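Local coordinates for protein Non-ribosomal peptide synthetase (Methanobrevibacter ruminantium, PDB 6VTJ) that probably carries a peptide on a phosphopantetheine arm and releases it by reduction, as a carrier–reductase pair from an archaeal non-ribosomal peptide synthetase, at residues K51-L56 with D66-N71; N128-G133 with D201-L206; Q420-N425 with G432-D437. All blocks are in the same frame, centred on the assembly; numbering follows the deposited sequence.

Contact 1. Residues K51-L56 with D66-N71; sequences KLIIEL and DDIFRN
I53 and I68 mark the closest approach of the two backbones, their CA atoms 7.8 Å apart, where helix 46-58 passes the short helix 65-70. These are two helices of the peptide carrier domain, a small helical bundle, and S46, in the 4'-phosphopantetheine pocket, starts the first of them. The contact is buried and wholly apolar, with no hydrogen bond across it. I68 makes both close contacts on its side, one with each branch. CG1 lies anti to the backbone N (chi1 168°) and carries CD1 toward L52, while CG2 turns to I53. The L52 and I68 side chains meet at a slant, and CD2 of L52 sits 3.5 Å from CD1 of I68, tighter than an ordinary carbon contact. The same L52 methyl is 3.7 Å from CG1 of I68, so it rests against the end of that branch rather than on a single atom. I53 and I68 instead run past one another in opposite directions. Around this trio, L52 also packs on I23 and F24 of helix 15-28, and I68 on L77 of helix 74-82, which places the contact in the core of the bundle. I53 leans further on V63 in the connecting loop. On the I53 flank, CG2 of I68 lies 4.0 Å from CD1 of I53 and 4.1 Å from its CG1.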
loop_
_atom_site.group_PDB
_atom_site.type_symbol
_atom_site.label_atom_id
_atom_site.label_comp_id
_atom_site.label_asym_id
_atom_site.label_seq_id
_atom_site.Cartn_x
_atom_site.Cartn_y
_atom_site.Cartn_z
ATOM N N LYS A 51 9.887 19.125 -2.139
ATOM C CA LYS A 51 10.301 20.521 -2.234
ATOM C C LYS A 51 11.182 20.731 -3.451
ATOM O O LYS A 51 11.055 21.739 -4.157
ATOM C CB LYS A 51 11.030 20.957 -0.961
ATOM C CG LYS A 51 10.371 20.470 0.323
ATOM N N LEU A 52 12.081 19.782 -3.716
ATOM C CA LEU A 52 12.881 19.835 -4.932
ATOM C C LEU A 52 11.991 19.951 -6.163
ATOM O O LEU A 52 12.215 20.805 -7.035
ATOM C CB LEU A 52 13.777 18.598 -5.026
ATOM C CG LEU A 52 14.506 18.478 -6.361
ATOM C CD1 LEU A 52 15.408 19.669 -6.542
ATOM C CD2 LEU A 52 15.315 17.216 -6.407
ATOM N N ILE A 53 10.961 19.101 -6.243
ATOM C CA ILE A 53 10.078 19.110 -7.411
ATOM C C ILE A 53 9.344 20.441 -7.507
ATOM O O ILE A 53 9.206 21.012 -8.594
ATOM C CB ILE A 53 9.085 17.928 -7.364
ATOM C CG1 ILE A 53 9.795 16.584 -7.576
ATOM C CG2 ILE A 53 7.987 18.109 -8.408
ATOM C CD1 ILE A 53 10.340 16.385 -8.982
ATOM N N ILE A 54 8.849 20.946 -6.379
ATOM C CA ILE A 54 8.149 22.225 -6.401
ATOM C C ILE A 54 9.076 23.329 -6.899
ATOM O O ILE A 54 8.681 24.166 -7.715
ATOM C CB ILE A 54 7.575 22.544 -5.009
ATOM C CG1 ILE A 54 6.486 21.533 -4.648
ATOM C CG2 ILE A 54 7.026 23.981 -4.956
ATOM C CD1 ILE A 54 6.143 21.510 -3.179
ATOM N N GLU A 55 10.334 23.323 -6.448
ATOM C CA GLU A 55 11.271 24.355 -6.881
ATOM C C GLU A 55 11.558 24.258 -8.374
ATOM O O GLU A 55 11.607 25.282 -9.064
ATOM C CB GLU A 55 12.569 24.264 -6.084
ATOM C CG GLU A 55 12.510 24.975 -4.760
ATOM C CD GLU A 55 12.081 26.437 -4.887
ATOM O OE1 GLU A 55 12.499 27.104 -5.860
ATOM O OE2 GLU A 55 11.317 26.910 -4.012
ATOM N N LEU A 56 11.744 23.040 -8.897
ATOM C CA LEU A 56 11.943 22.889 -10.340
ATOM C C LEU A 56 10.713 23.322 -11.135
ATOM O O LEU A 56 10.850 23.833 -12.255
ATOM C CB LEU A 56 12.299 21.446 -10.689
ATOM C CG LEU A 56 13.654 20.945 -10.200
ATOM C CD1 LEU A 56 13.688 19.426 -10.146
ATOM C CD2 LEU A 56 14.777 21.505 -11.082
ATOM N N ASP A 66 8.373 11.063 -9.358
ATOM C CA ASP A 66 9.180 9.861 -9.588
ATOM C C ASP A 66 10.465 10.167 -10.349
ATOM O O ASP A 66 11.400 9.349 -10.326
ATOM C CB ASP A 66 8.371 8.773 -10.321
ATOM C CG ASP A 66 7.974 9.164 -11.746
ATOM O OD1 ASP A 66 8.838 9.599 -12.542
ATOM O OD2 ASP A 66 6.782 9.004 -12.088
ATOM N N ASP A 67 10.522 11.324 -11.021
ATOM C CA ASP A 67 11.719 11.716 -11.757
ATOM C C ASP A 67 12.939 11.785 -10.849
ATOM O O ASP A 67 14.035 11.387 -11.252
ATOM C CB ASP A 67 11.492 13.065 -12.441
ATOM C CG ASP A 67 10.639 12.950 -13.680
ATOM O OD1 ASP A 67 10.635 11.857 -14.277
ATOM O OD2 ASP A 67 9.988 13.948 -14.067
ATOM N N ILE A 68 12.779 12.283 -9.618
ATOM C CA ILE A 68 13.959 12.439 -8.773
ATOM C C ILE A 68 14.386 11.103 -8.169
ATOM O O ILE A 68 15.579 10.911 -7.875
ATOM C CB ILE A 68 13.723 13.542 -7.721
ATOM C CG1 ILE A 68 14.806 13.549 -6.638
ATOM C CG2 ILE A 68 12.352 13.453 -7.125
ATOM C CD1 ILE A 68 16.197 13.934 -7.153
ATOM N N PHE A 69 13.456 10.146 -8.036
ATOM C CA PHE A 69 13.833 8.796 -7.624
ATOM C C PHE A 69 14.523 8.030 -8.750
ATOM O O PHE A 69 15.413 7.214 -8.483
ATOM C CB PHE A 69 12.601 8.036 -7.130
ATOM C CG PHE A 69 12.096 8.524 -5.814
ATOM C CD1 PHE A 69 12.596 8.001 -4.629
ATOM C CD2 PHE A 69 11.153 9.537 -5.755
ATOM C CE1 PHE A 69 12.146 8.461 -3.406
ATOM C CE2 PHE A 69 10.704 10.011 -4.538
ATOM C CZ PHE A 69 11.202 9.467 -3.362
ATOM N N ARG A 70 14.136 8.272 -10.008
ATOM C CA ARG A 70 14.778 7.558 -11.111
ATOM C C ARG A 70 16.084 8.215 -11.549
ATOM O O ARG A 70 16.978 7.527 -12.055
ATOM C CB ARG A 70 13.824 7.445 -12.308
ATOM N N ASN A 71 16.219 9.529 -11.373
ATOM C CA ASN A 71 17.411 10.276 -11.784
ATOM C C ASN A 71 17.888 11.077 -10.579
ATOM O O ASN A 71 17.410 12.188 -10.341
ATOM C CB ASN A 71 17.117 11.197 -12.971
ATOM C CG ASN A 71 16.182 10.564 -13.990
ATOM O OD1 ASN A 71 14.995 10.893 -14.061
ATOM N ND2 ASN A 71 16.716 9.643 -14.778
#

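Contact 2. Residues N128-G133 with D201-L206; sequences NVLLTG and DDFKQL
F203 and L206 both bear on L130, a strand residue, from a weakly bonded helical turn at about 201-204 and the residues just after it. Taking that segment in order, D202 comes first, and its carbonyl O is the acceptor for the side chain of Q205 three residues on. F203 is next. Its CB does not point at the strand, yet the ring swings closer, and CE1 comes 4.3 Å from CD2 of L130, an oblique approach to the ring. M157 of strand 154-158 and I197 also touch this phenyl ring.

The strand opposite, 129-132, lies between strands 154-158 and 213-216 and runs parallel to both, within the Rossmann-type sheet of the reductase domain, a member of the NADP-binding Rossmann clan. Segment 201-206 belongs to the connection from strand 190-194 to strand 213-216 and packs here against the side chain of L130.

Q205 closes a small loop back on D202: its NE2 donates to D202 O at 3.1 Å, in the carbonyl plane, on a lone pair, with an N-H...O angle of 159°, and D202 O lies almost in the plane of the Q205 amide. The same NE2 also bonds to E194 O. L206 finishes the segment and makes the shorter contact. Its CD1 rests against the forked end of L130, 3.6 Å from CD2 and 3.7 Å from CD1, the two side chains crossing at about a right angle. CG of L130 stands anti to its own N (chi1 170°), which brings the fork out to meet that single methyl. M157 and F244 pack against L206 as well.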
loop_
_atom_site.group_PDB
_atom_site.type_symbol
_atom_site.label_atom_id
_atom_site.label_comp_id
_atom_site.label_asym_id
_atom_site.label_seq_id
_atom_site.Cartn_x
_atom_site.Cartn_y
_atom_site.Cartn_z
ATOM N N ASN A 128 -4.583 -21.865 14.688
ATOM C CA ASN A 128 -3.654 -20.910 15.266
ATOM C C ASN A 128 -2.912 -20.166 14.166
ATOM O O ASN A 128 -2.479 -20.761 13.176
ATOM C CB ASN A 128 -2.653 -21.617 16.173
ATOM C CG ASN A 128 -3.322 -22.418 17.264
ATOM O OD1 ASN A 128 -4.373 -22.033 17.795
ATOM N ND2 ASN A 128 -2.729 -23.552 17.593
ATOM N N VAL A 129 -2.719 -18.867 14.361
ATOM C CA VAL A 129 -2.217 -17.993 13.306
ATOM C C VAL A 129 -0.826 -17.495 13.662
ATOM O O VAL A 129 -0.567 -17.131 14.810
ATOM C CB VAL A 129 -3.183 -16.816 13.080
ATOM C CG1 VAL A 129 -2.484 -15.659 12.315
ATOM C CG2 VAL A 129 -4.430 -17.318 12.357
ATOM N N LEU A 130 0.067 -17.500 12.682
ATOM C CA LEU A 130 1.292 -16.715 12.724
ATOM C C LEU A 130 1.022 -15.424 11.952
ATOM O O LEU A 130 0.855 -15.450 10.731
ATOM C CB LEU A 130 2.462 -17.485 12.117
ATOM C CG LEU A 130 3.695 -16.606 11.912
ATOM C CD1 LEU A 130 4.183 -16.161 13.268
ATOM C CD2 LEU A 130 4.787 -17.320 11.141
ATOM N N LEU A 131 0.962 -14.304 12.659
ATOM C CA LEU A 131 0.744 -12.995 12.065
ATOM C C LEU A 131 2.057 -12.218 11.993
ATOM O O LEU A 131 2.726 -12.001 13.022
ATOM C CB LEU A 131 -0.287 -12.209 12.880
ATOM C CG LEU A 131 -0.505 -10.745 12.510
ATOM C CD1 LEU A 131 -1.018 -10.596 11.072
ATOM C CD2 LEU A 131 -1.482 -10.089 13.497
ATOM N N THR A 132 2.404 -11.780 10.789
ATOM C CA THR A 132 3.487 -10.827 10.606
ATOM C C THR A 132 2.897 -9.437 10.442
ATOM O O THR A 132 1.781 -9.279 9.948
ATOM C CB THR A 132 4.366 -11.142 9.381
ATOM O OG1 THR A 132 3.670 -10.802 8.169
ATOM C CG2 THR A 132 4.807 -12.592 9.352
ATOM N N GLY A 133 3.669 -8.435 10.850
ATOM C CA GLY A 133 3.247 -7.059 10.733
ATOM C C GLY A 133 2.227 -6.630 11.759
ATOM O O GLY A 133 1.424 -5.728 11.484
ATOM N N ASP A 201 16.239 -17.268 9.487
ATOM C CA ASP A 201 16.495 -18.020 10.712
ATOM C C ASP A 201 15.508 -17.674 11.819
ATOM O O ASP A 201 15.237 -18.512 12.687
ATOM C CB ASP A 201 17.920 -17.776 11.204
ATOM C CG ASP A 201 18.976 -18.354 10.273
ATOM O OD1 ASP A 201 18.649 -19.241 9.455
ATOM O OD2 ASP A 201 20.145 -17.923 10.376
ATOM N N ASP A 202 14.971 -16.450 11.819
ATOM C CA ASP A 202 13.949 -16.088 12.796
ATOM C C ASP A 202 12.706 -16.960 12.690
ATOM O O ASP A 202 11.926 -17.015 13.645
ATOM C CB ASP A 202 13.548 -14.624 12.622
ATOM C CG ASP A 202 14.670 -13.661 12.954
ATOM O OD1 ASP A 202 15.746 -14.116 13.391
ATOM O OD2 ASP A 202 14.475 -12.448 12.760
ATOM N N PHE A 203 12.483 -17.619 11.548
ATOM C CA PHE A 203 11.373 -18.556 11.422
ATOM C C PHE A 203 11.665 -19.893 12.087
ATOM O O PHE A 203 10.721 -20.600 12.480
ATOM C CB PHE A 203 11.028 -18.784 9.948
ATOM C CG PHE A 203 10.297 -17.631 9.311
ATOM C CD1 PHE A 203 8.905 -17.571 9.336
ATOM C CD2 PHE A 203 10.999 -16.601 8.694
ATOM C CE1 PHE A 203 8.230 -16.506 8.754
ATOM C CE2 PHE A 203 10.329 -15.532 8.109
ATOM C CZ PHE A 203 8.943 -15.484 8.143
ATOM N N LYS A 204 12.945 -20.237 12.238
ATOM C CA LYS A 204 13.320 -21.536 12.790
ATOM C C LYS A 204 12.708 -21.755 14.168
ATOM O O LYS A 204 12.221 -22.849 14.466
ATOM C CB LYS A 204 14.845 -21.658 12.845
ATOM N N GLN A 205 12.684 -20.718 15.008
ATOM C CA GLN A 205 12.135 -20.859 16.357
ATOM C C GLN A 205 10.664 -21.247 16.375
ATOM O O GLN A 205 10.162 -21.638 17.437
ATOM C CB GLN A 205 12.315 -19.554 17.139
ATOM C CG GLN A 205 11.439 -18.401 16.645
ATOM C CD GLN A 205 11.717 -17.111 17.385
ATOM O OE1 GLN A 205 11.714 -17.079 18.617
ATOM N NE2 GLN A 205 11.953 -16.027 16.633
ATOM N N LEU A 206 9.957 -21.141 15.246
ATOM C CA LEU A 206 8.543 -21.484 15.188
ATOM C C LEU A 206 8.287 -22.879 14.648
ATOM O O LEU A 206 7.128 -23.296 14.574
ATOM C CB LEU A 206 7.789 -20.477 14.326
ATOM C CG LEU A 206 7.874 -19.018 14.739
ATOM C CD1 LEU A 206 7.273 -18.197 13.633
ATOM C CD2 LEU A 206 7.156 -18.775 16.068
#

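Contact 3. Residues Q420-N425 with G432-D437; sequences QIYEQN and GIITAD
Y422 alone carries the 420-425 side of this contact, reaching from helix 415-423 to I433 and I434 on the short helix 431-435. The backbones are well separated, the nearest CA atoms, those of Y422 and I433, being 10.6 Å apart, and the tyrosine side chain spans that distance. A chi1 of 164° sets CG trans to the Y422 N and sends the ring away from its helix. Its CE1 lies 4.3 Å from CD1 of I433, which approaches the ring obliquely. Farther out, the phenol OH is 4.4 Å from CD1 of I434, a light touch. Such spacings make even the buried part a modest helix-to-helix packing.

Away from Y422 the segment turns to solvent: Q420, E423 and Q424 are exposed. Just past the end of helix 415-423, ND2 of N425 gives a nearly straight bond back to I421 O, 2.9 Å long with an N-H...O angle of 171°. The other helix closes in a Schellman motif: D437, with positive phi, is the C-prime residue, its N bonding to I434 O at 2.9 Å and F438 N to I433 O. T435 touches the 4'-phosphopantetheine. Helix 431-435 lies against carrier helix 46-58, through I434 on I53 and L57, and also against helix 338-349, where I433 touches N342, consistent with a carrier–reductase interdomain contact.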
loop_
_atom_site.group_PDB
_atom_site.type_symbol
_atom_site.label_atom_id
_atom_site.label_comp_id
_atom_site.label_asym_id
_atom_site.label_seq_id
_atom_site.Cartn_x
_atom_site.Cartn_y
_atom_site.Cartn_z
ATOM N N GLN A 420 -5.091 27.949 -12.566
ATOM C CA GLN A 420 -4.772 29.266 -12.032
ATOM C C GLN A 420 -4.517 29.175 -10.534
ATOM O O GLN A 420 -3.579 29.780 -10.015
ATOM C CB GLN A 420 -5.909 30.250 -12.316
ATOM C CG GLN A 420 -5.858 30.876 -13.701
ATOM C CD GLN A 420 -7.084 31.713 -14.007
ATOM O OE1 GLN A 420 -7.649 32.355 -13.122
ATOM N NE2 GLN A 420 -7.504 31.707 -15.267
ATOM N N ILE A 421 -5.357 28.411 -9.844
ATOM C CA ILE A 421 -5.221 28.229 -8.406
ATOM C C ILE A 421 -3.970 27.417 -8.097
ATOM O O ILE A 421 -3.268 27.684 -7.121
ATOM C CB ILE A 421 -6.448 27.517 -7.807
ATOM C CG1 ILE A 421 -7.719 28.325 -8.077
ATOM C CG2 ILE A 421 -6.260 27.297 -6.313
ATOM C CD1 ILE A 421 -8.968 27.719 -7.475
ATOM N N TYR A 422 -3.696 26.426 -8.939
ATOM C CA TYR A 422 -2.526 25.576 -8.766
ATOM C C TYR A 422 -1.252 26.385 -8.974
ATOM O O TYR A 422 -0.301 26.278 -8.201
ATOM C CB TYR A 422 -2.568 24.398 -9.742
ATOM C CG TYR A 422 -1.246 23.682 -9.895
ATOM C CD1 TYR A 422 -0.842 22.722 -8.976
ATOM C CD2 TYR A 422 -0.399 23.967 -10.959
ATOM C CE1 TYR A 422 0.366 22.065 -9.113
ATOM C CE2 TYR A 422 0.811 23.314 -11.103
ATOM C CZ TYR A 422 1.188 22.365 -10.178
ATOM O OH TYR A 422 2.392 21.713 -10.317
ATOM N N GLU A 423 -1.244 27.200 -10.025
ATOM C CA GLU A 423 -0.090 28.036 -10.334
ATOM C C GLU A 423 0.207 28.966 -9.164
ATOM O O GLU A 423 1.365 29.177 -8.804
ATOM C CB GLU A 423 -0.342 28.849 -11.604
ATOM C CG GLU A 423 0.292 28.260 -12.853
ATOM C CD GLU A 423 -0.413 28.693 -14.124
ATOM O OE1 GLU A 423 -1.010 29.792 -14.130
ATOM O OE2 GLU A 423 -0.372 27.936 -15.117
ATOM N N GLN A 424 -0.848 29.517 -8.574
ATOM C CA GLN A 424 -0.706 30.417 -7.441
ATOM C C GLN A 424 -0.319 29.702 -6.146
ATOM O O GLN A 424 -0.161 30.370 -5.117
ATOM C CB GLN A 424 -2.009 31.202 -7.232
ATOM C CG GLN A 424 -2.349 32.163 -8.367
ATOM N N ASN A 425 -0.192 28.376 -6.137
ATOM C CA ASN A 425 0.168 27.680 -4.892
ATOM C C ASN A 425 1.378 26.768 -5.052
ATOM O O ASN A 425 1.404 25.633 -4.562
ATOM C CB ASN A 425 -0.999 26.879 -4.362
ATOM C CG ASN A 425 -1.948 27.736 -3.628
ATOM O OD1 ASN A 425 -1.829 27.901 -2.419
ATOM N ND2 ASN A 425 -2.875 28.350 -4.356
ATOM N N GLY A 432 1.008 17.334 -1.074
ATOM C CA GLY A 432 0.135 16.191 -1.199
ATOM C C GLY A 432 0.128 15.681 -2.616
ATOM O O GLY A 432 0.684 14.606 -2.891
ATOM N N ILE A 433 -0.399 16.484 -3.545
ATOM C CA ILE A 433 -0.551 15.941 -4.887
ATOM C C ILE A 433 0.818 15.702 -5.511
ATOM O O ILE A 433 0.977 14.789 -6.335
ATOM C CB ILE A 433 -1.437 16.844 -5.765
ATOM C CG1 ILE A 433 -0.905 18.274 -5.796
ATOM C CG2 ILE A 433 -2.864 16.825 -5.273
ATOM C CD1 ILE A 433 -1.646 19.141 -6.770
ATOM N N ILE A 434 1.841 16.454 -5.083
ATOM C CA ILE A 434 3.168 16.247 -5.652
ATOM C C ILE A 434 3.714 14.895 -5.227
ATOM O O ILE A 434 4.274 14.158 -6.051
ATOM C CB ILE A 434 4.138 17.385 -5.266
ATOM C CG1 ILE A 434 3.812 18.679 -6.023
ATOM C CG2 ILE A 434 5.546 16.988 -5.584
ATOM C CD1 ILE A 434 3.651 18.508 -7.525
ATOM N N THR A 435 3.564 14.536 -3.937
ATOM C CA THR A 435 4.155 13.261 -3.535
ATOM C C THR A 435 3.349 12.089 -4.066
ATOM O O THR A 435 3.819 10.945 -3.996
ATOM C CB THR A 435 4.305 13.134 -2.011
ATOM O OG1 THR A 435 3.030 13.243 -1.383
ATOM C CG2 THR A 435 5.250 14.201 -1.452
ATOM N N ALA A 436 2.168 12.363 -4.615
ATOM C CA ALA A 436 1.353 11.390 -5.319
ATOM C C ALA A 436 1.650 11.352 -6.810
ATOM O O ALA A 436 0.827 10.838 -7.578
ATOM C CB ALA A 436 -0.128 11.688 -5.087
ATOM N N ASP A 437 2.792 11.910 -7.234
ATOM C CA ASP A 437 3.254 11.905 -8.624
ATOM C C ASP A 437 2.353 12.717 -9.553
ATOM O O ASP A 437 2.313 12.459 -10.764
ATOM C CB ASP A 437 3.400 10.472 -9.152
ATOM C CG ASP A 437 4.678 10.255 -9.946
ATOM O OD1 ASP A 437 5.576 11.130 -9.941
ATOM O OD2 ASP A 437 4.779 9.187 -10.579
#

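In the fold
From the N terminus, contact 1 closes first, joining helices 46-58 and 65-70 across the short connection of nine residues. Contact 2 then spans a far longer excursion, bringing the turn at 201-206 back to the strand at 129-132. Contact 3 comes last, closing a six-residue connection near the C-terminal part of the chain. The three follow in series, neither nesting nor crossing. Contacts 1 and 3 nevertheless meet in space, their centres 13 Å apart: I54 packs on I434, and D66 N probably bonds to D437 OD1, tying the carrier helices to the segment 432-437. Contact 2 stands at the Rossmann-type sheet, about 39 Å from contact 1 between centres and on the opposite side of the chain's centre.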